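Local coordinates for protein glutamine amidotransferase subunit pdxT (Thermus thermophilus, PDB 2YWD) that probably hydrolyses glutamine to glutamate and ammonia, and passes the ammonia to its partner PdxS for the synthesis of pyridoxal 5'-phosphate, at residues L8-D13 and K55-Y60; E35-L40 and Y60-E65. One frame throughout, in Å; residues are numbered along the deposited sequence.

Interaction 1: L8-D13 and K55-Y60; sequences LALQGD and KLAREY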
loop_
_atom_site.group_PDB
_atom_site.type_symbol
_atom_site.label_atom_id
_atom_site.label_comp_id
_atom_site.label_asym_id
_atom_site.label_seq_id
_atom_site.Cartn_x
_atom_site.Cartn_y
_atom_site.Cartn_z
ATOM N N LEU A 8 -3.601 -8.326 -3.436
ATOM C CA LEU A 8 -2.707 -9.449 -3.154
ATOM C C LEU A 8 -3.315 -10.219 -1.993
ATOM O O LEU A 8 -3.576 -9.646 -0.933
ATOM C CB LEU A 8 -1.311 -8.943 -2.789
ATOM C CG LEU A 8 -0.204 -9.998 -2.731
ATOM C CD1 LEU A 8 -0.047 -10.672 -4.093
ATOM C CD2 LEU A 8 1.096 -9.330 -2.323
ATOM N N ALA A 9 -3.551 -11.513 -2.194
ATOM C CA ALA A 9 -4.179 -12.336 -1.162
ATOM C C ALA A 9 -3.344 -13.530 -0.710
ATOM O O ALA A 9 -3.854 -14.645 -0.598
ATOM C CB ALA A 9 -5.541 -12.815 -1.654
ATOM N N LEU A 10 -2.067 -13.296 -0.446
ATOM C CA LEU A 10 -1.185 -14.359 0.008
ATOM C C LEU A 10 -1.304 -14.535 1.519
ATOM O O LEU A 10 -1.163 -15.644 2.041
ATOM C CB LEU A 10 0.261 -14.027 -0.360
ATOM C CG LEU A 10 0.549 -13.924 -1.860
ATOM C CD1 LEU A 10 2.001 -13.541 -2.072
ATOM C CD2 LEU A 10 0.235 -15.252 -2.538
ATOM N N GLN A 11 -1.570 -13.429 2.208
ATOM C CA GLN A 11 -1.704 -13.412 3.663
ATOM C C GLN A 11 -2.269 -12.064 4.070
ATOM O O GLN A 11 -2.149 -11.085 3.336
ATOM C CB GLN A 11 -0.326 -13.584 4.317
ATOM C CG GLN A 11 -0.293 -13.642 5.854
ATOM C CD GLN A 11 -0.496 -12.290 6.548
ATOM O OE1 GLN A 11 0.033 -11.262 6.117
ATOM N NE2 GLN A 11 -1.246 -12.299 7.648
ATOM N N GLY A 12 -2.902 -12.010 5.232
ATOM C CA GLY A 12 -3.391 -10.729 5.692
ATOM C C GLY A 12 -4.815 -10.321 5.412
ATOM O O GLY A 12 -5.667 -11.123 5.032
ATOM N N ASP A 13 -5.044 -9.025 5.571
ATOM C CA ASP A 13 -6.363 -8.444 5.437
ATOM C C ASP A 13 -6.787 -7.896 4.080
ATOM O O ASP A 13 -7.124 -6.717 3.944
ATOM C CB ASP A 13 -6.507 -7.393 6.535
ATOM C CG ASP A 13 -6.208 -7.972 7.915
ATOM O OD1 ASP A 13 -6.736 -9.063 8.216
ATOM O OD2 ASP A 13 -5.452 -7.354 8.695
ATOM N N LYS A 55 7.851 -12.774 1.890
ATOM C CA LYS A 55 8.408 -14.101 1.621
ATOM C C LYS A 55 7.624 -14.853 0.548
ATOM O O LYS A 55 8.203 -15.358 -0.412
ATOM C CB LYS A 55 8.447 -14.939 2.905
ATOM C CG LYS A 55 9.159 -16.280 2.747
ATOM C CD LYS A 55 9.228 -17.056 4.061
ATOM C CE LYS A 55 7.882 -17.665 4.436
ATOM N NZ LYS A 55 7.451 -18.707 3.454
ATOM N N LEU A 56 6.305 -14.916 0.709
ATOM C CA LEU A 56 5.457 -15.622 -0.246
ATOM C C LEU A 56 5.422 -14.967 -1.630
ATOM O O LEU A 56 5.439 -15.663 -2.648
ATOM C CB LEU A 56 4.032 -15.754 0.313
ATOM C CG LEU A 56 3.915 -16.507 1.645
ATOM C CD1 LEU A 56 2.459 -16.537 2.091
ATOM C CD2 LEU A 56 4.465 -17.925 1.491
ATOM N N ALA A 57 5.377 -13.637 -1.679
ATOM C CA ALA A 57 5.350 -12.944 -2.966
ATOM C C ALA A 57 6.639 -13.229 -3.739
ATOM O O ALA A 57 6.633 -13.337 -4.963
ATOM C CB ALA A 57 5.183 -11.448 -2.759
ATOM N N ARG A 58 7.745 -13.347 -3.014
ATOM C CA ARG A 58 9.028 -13.629 -3.641
ATOM C C ARG A 58 9.045 -15.077 -4.122
ATOM O O ARG A 58 9.376 -15.354 -5.276
ATOM C CB ARG A 58 10.172 -13.382 -2.648
ATOM C CG ARG A 58 11.558 -13.747 -3.172
ATOM C CD ARG A 58 12.654 -13.097 -2.330
ATOM N NE ARG A 58 12.662 -11.645 -2.499
ATOM C CZ ARG A 58 13.502 -10.824 -1.881
ATOM N NH1 ARG A 58 14.410 -11.306 -1.046
ATOM N NH2 ARG A 58 13.444 -9.517 -2.109
ATOM N N GLU A 59 8.669 -15.995 -3.238
ATOM C CA GLU A 59 8.649 -17.415 -3.571
ATOM C C GLU A 59 7.772 -17.766 -4.761
ATOM O O GLU A 59 8.137 -18.622 -5.565
ATOM C CB GLU A 59 8.192 -18.236 -2.365
ATOM C CG GLU A 59 9.272 -18.471 -1.333
ATOM C CD GLU A 59 8.765 -19.256 -0.140
ATOM O OE1 GLU A 59 7.809 -20.046 -0.316
ATOM O OE2 GLU A 59 9.331 -19.095 0.963
ATOM N N TYR A 60 6.619 -17.114 -4.880
ATOM C CA TYR A 60 5.706 -17.410 -5.982
ATOM C C TYR A 60 5.994 -16.643 -7.271
ATOM O O TYR A 60 5.236 -16.741 -8.234
ATOM C CB TYR A 60 4.256 -17.156 -5.555
ATOM C CG TYR A 60 3.826 -17.922 -4.317
ATOM C CD1 TYR A 60 4.309 -19.205 -4.058
ATOM C CD2 TYR A 60 2.914 -17.371 -3.418
ATOM C CE1 TYR A 60 3.894 -19.920 -2.934
ATOM C CE2 TYR A 60 2.490 -18.078 -2.292
ATOM C CZ TYR A 60 2.985 -19.350 -2.057
ATOM O OH TYR A 60 2.567 -20.050 -0.947
#
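Leu-10 carries this contact almost alone, its two methyl groups reaching from the loop after strand 5-8 to the last turn of helix 50-59. CD1 lies against the helix backbone, 3.4 Å from Ala-57 N. The same methyl touches the CB atoms of two helix residues, Ala-57 and, at 3.8 Å, Leu-56. The other branch goes to the tyrosine that follows the helix: CD2 sits 3.5 Å from Tyr-60 CD2 and almost as near to CE2, at the edge of the ring and close to its plane, so the methyl does not stack on a face. Leu-56 answers from the helix side, its CD1 lying 3.7 Å from the carbonyl O of Leu-10. With chi1 at -63° the Leu-10 CG stands opposite its own carbonyl carbon, and chi2 near 180° spreads the methyls between Ala-57 and the tyrosine.

Further out, Leu-8 and Leu-10 both touch Ile-62 of the next helix, and Leu-8 reaches Ile-53, extending the apolar packing between the loop, helix 50-59 and helix 62-71. The loop itself is held by polar bonds: Gln-11 OE1 accepts from the backbone N of Glu-49, a residue predicted to bind glutamine, and Asp-13 pairs through its backbone with Gly-47. On the helix, a salt bridge from Lys-55 to Glu-59 spans one helical turn and does not meet the loop.

No hydrogen bond or salt bridge joins the two segments. Segments 8-13 and 55-60 are therefore held together by van der Waals packing of leucine methyls on side chains, backbone and a ring edge; the hydrogen bonds of the loop go instead to other partners, among them Glu-49 and the backbone of Gly-47.

Interaction 2: E35-L40 and Y60-E65; sequences EHLEGL and YGIEDE
This is a small apolar contact, buried at the edge of the domain, between the connection that leads from strand 29-31 to strand 42-45 and the first turn of helix 62-71. It turns on one methyl group: Leu-37 CD1 lies 3.5 Å from Glu-65 CG and 3.7 Å from Glu-65 CB, touching the aliphatic part of the acid rather than its carboxylate. Leucine and glutamate chains overlap side by side, pointing opposite ways. Glu-65 offers this surface because its CG is anti to the backbone N (chi1 -177°) and the chain then bends at chi2 (57°), laying CB and CG alongside the leucine. One turn earlier, Ile-62 adds a looser touch, CG2 to Leu-37 CD1 at 4.3 Å.

Each backbone is shaped by a turn. Leu-37 ends a 3-10 segment and begins a type II turn to Leu-40, whose amide bonds to Leu-37 O at 3.2 Å; Gly-39 takes the positive phi the turn needs. Across from it, Gly-61 closes helix 50-59 in a Schellman motif and is also the N-cap residue of helix 62-71, so a single glycine separates Tyr-60 from Ile-62, where the new helix starts.

Polar bonds lie around the methyl contact. Arg-69, a turn further along the second helix, donates through NH1 to Leu-37 O and weakly through NH2 to Leu-40 O, tying the turn to the helix, while Leu-37 and Leu-40 both pack on Val-31 of the edge strand. The arrangement is packing of a strand-to-strand connection on a helix, at the periphery of the alpha/beta fold of a class I glutamine amidotransferase: helix 62-71, which precedes strand 76-80, rests against the connection leaving edge strand 29-31, away from the glutamine site.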
loop_
_atom_site.group_PDB
_atom_site.type_symbol
_atom_site.label_atom_id
_atom_site.label_comp_id
_atom_site.label_asym_id
_atom_site.label_seq_id
_atom_site.Cartn_x
_atom_site.Cartn_y
_atom_site.Cartn_z
ATOM N N GLU A 35 0.204 -15.596 -12.316
ATOM C CA GLU A 35 -0.698 -15.563 -13.463
ATOM C C GLU A 35 -1.881 -14.632 -13.218
ATOM O O GLU A 35 -2.456 -14.092 -14.160
ATOM C CB GLU A 35 -1.239 -16.966 -13.769
ATOM C CG GLU A 35 -0.231 -17.954 -14.337
ATOM C CD GLU A 35 0.875 -18.303 -13.361
ATOM O OE1 GLU A 35 0.577 -18.479 -12.158
ATOM O OE2 GLU A 35 2.039 -18.414 -13.804
ATOM N N HIS A 36 -2.243 -14.456 -11.951
ATOM C CA HIS A 36 -3.367 -13.600 -11.582
ATOM C C HIS A 36 -3.122 -12.122 -11.875
ATOM O O HIS A 36 -4.058 -11.320 -11.864
ATOM C CB HIS A 36 -3.684 -13.768 -10.095
ATOM C CG HIS A 36 -4.166 -15.137 -9.728
ATOM N ND1 HIS A 36 -4.225 -15.575 -8.423
ATOM C CD2 HIS A 36 -4.621 -16.160 -10.490
ATOM C CE1 HIS A 36 -4.694 -16.810 -8.396
ATOM N NE2 HIS A 36 -4.942 -17.189 -9.638
ATOM N N LEU A 37 -1.867 -11.762 -12.127
ATOM C CA LEU A 37 -1.519 -10.373 -12.413
ATOM C C LEU A 37 -1.907 -9.971 -13.833
ATOM O O LEU A 37 -2.060 -8.787 -14.138
ATOM C CB LEU A 37 -0.014 -10.158 -12.224
ATOM C CG LEU A 37 0.563 -10.359 -10.821
ATOM C CD1 LEU A 37 2.076 -10.308 -10.895
ATOM C CD2 LEU A 37 0.031 -9.286 -9.877
ATOM N N GLU A 38 -2.068 -10.962 -14.703
ATOM C CA GLU A 38 -2.418 -10.698 -16.091
ATOM C C GLU A 38 -3.767 -10.004 -16.212
ATOM O O GLU A 38 -4.759 -10.441 -15.627
ATOM C CB GLU A 38 -2.433 -12.007 -16.880
ATOM C CG GLU A 38 -2.694 -11.837 -18.361
ATOM C CD GLU A 38 -2.625 -13.153 -19.110
ATOM O OE1 GLU A 38 -3.435 -14.057 -18.806
ATOM O OE2 GLU A 38 -1.757 -13.284 -19.998
ATOM N N GLY A 39 -3.795 -8.916 -16.975
ATOM C CA GLY A 39 -5.031 -8.179 -17.170
ATOM C C GLY A 39 -5.314 -7.098 -16.142
ATOM O O GLY A 39 -6.266 -6.334 -16.295
ATOM N N LEU A 40 -4.497 -7.017 -15.094
ATOM C CA LEU A 40 -4.714 -6.009 -14.062
ATOM C C LEU A 40 -4.111 -4.652 -14.406
ATOM O O LEU A 40 -3.063 -4.566 -15.046
ATOM C CB LEU A 40 -4.127 -6.469 -12.721
ATOM C CG LEU A 40 -4.731 -7.675 -11.998
ATOM C CD1 LEU A 40 -3.951 -7.909 -10.709
ATOM C CD2 LEU A 40 -6.212 -7.431 -11.693
ATOM N N TYR A 60 6.619 -17.114 -4.880
ATOM C CA TYR A 60 5.706 -17.410 -5.982
ATOM C C TYR A 60 5.994 -16.643 -7.271
ATOM O O TYR A 60 5.236 -16.741 -8.234
ATOM C CB TYR A 60 4.256 -17.156 -5.555
ATOM C CG TYR A 60 3.826 -17.922 -4.317
ATOM C CD1 TYR A 60 4.309 -19.205 -4.058
ATOM C CD2 TYR A 60 2.914 -17.371 -3.418
ATOM C CE1 TYR A 60 3.894 -19.920 -2.934
ATOM C CE2 TYR A 60 2.490 -18.078 -2.292
ATOM C CZ TYR A 60 2.985 -19.350 -2.057
ATOM O OH TYR A 60 2.567 -20.050 -0.947
ATOM N N GLY A 61 7.086 -15.887 -7.290
ATOM C CA GLY A 61 7.437 -15.126 -8.479
ATOM C C GLY A 61 6.599 -13.874 -8.699
ATOM O O GLY A 61 6.739 -13.196 -9.719
ATOM N N ILE A 62 5.729 -13.556 -7.748
ATOM C CA ILE A 62 4.873 -12.380 -7.871
ATOM C C ILE A 62 5.681 -11.087 -7.747
ATOM O O ILE A 62 5.472 -10.141 -8.503
ATOM C CB ILE A 62 3.735 -12.427 -6.816
ATOM C CG1 ILE A 62 2.780 -13.578 -7.167
ATOM C CG2 ILE A 62 2.970 -11.103 -6.787
ATOM C CD1 ILE A 62 1.740 -13.893 -6.106
ATOM N N GLU A 63 6.623 -11.060 -6.812
ATOM C CA GLU A 63 7.468 -9.884 -6.603
ATOM C C GLU A 63 8.160 -9.454 -7.902
ATOM O O GLU A 63 8.046 -8.309 -8.335
ATOM C CB GLU A 63 8.533 -10.196 -5.544
ATOM C CG GLU A 63 9.490 -9.042 -5.241
ATOM C CD GLU A 63 10.748 -9.509 -4.522
ATOM O OE1 GLU A 63 10.627 -10.297 -3.563
ATOM O OE2 GLU A 63 11.856 -9.080 -4.910
ATOM N N ASP A 64 8.871 -10.386 -8.525
ATOM C CA ASP A 64 9.597 -10.101 -9.754
ATOM C C ASP A 64 8.708 -9.648 -10.914
ATOM O O ASP A 64 9.067 -8.725 -11.647
ATOM C CB ASP A 64 10.423 -11.329 -10.136
ATOM C CG ASP A 64 11.440 -11.691 -9.060
ATOM O OD1 ASP A 64 11.771 -12.886 -8.915
ATOM O OD2 ASP A 64 11.908 -10.770 -8.357
ATOM N N GLU A 65 7.548 -10.280 -11.077
ATOM C CA GLU A 65 6.634 -9.905 -12.155
ATOM C C GLU A 65 6.068 -8.512 -11.891
ATOM O O GLU A 65 5.932 -7.701 -12.808
ATOM C CB GLU A 65 5.498 -10.922 -12.269
ATOM C CG GLU A 65 4.517 -10.674 -13.418
ATOM C CD GLU A 65 5.188 -10.619 -14.784
ATOM O OE1 GLU A 65 6.237 -11.273 -14.969
ATOM O OE2 GLU A 65 4.657 -9.933 -15.682
#

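How the interactions relate
Interactions 1 and 2 share Tyr-60, at the junction where helix 50-59 gives way to helix 62-71, and their centres lie 11 Å apart. The junction is bonded directly: Arg-58 NE meets Glu-63 OE1 in a salt bridge of 2.7 Å, and Ala-57 O probably accepts a hydrogen bond from Glu-63 N at 2.9 Å. Ile-62 is the apolar bridge, touching Leu-37 loosely through CG2 in interaction 2 while its CD1 comes 4.1 Å from Leu-10 CD1 of interaction 1. The two differ in distance from function. In interaction 1 the Leu-56 side chain is about 9 Å from that of Glu-49, a predicted glutamine-binding residue; interaction 2 lies away from the predicted glutamine site and catalytic residues.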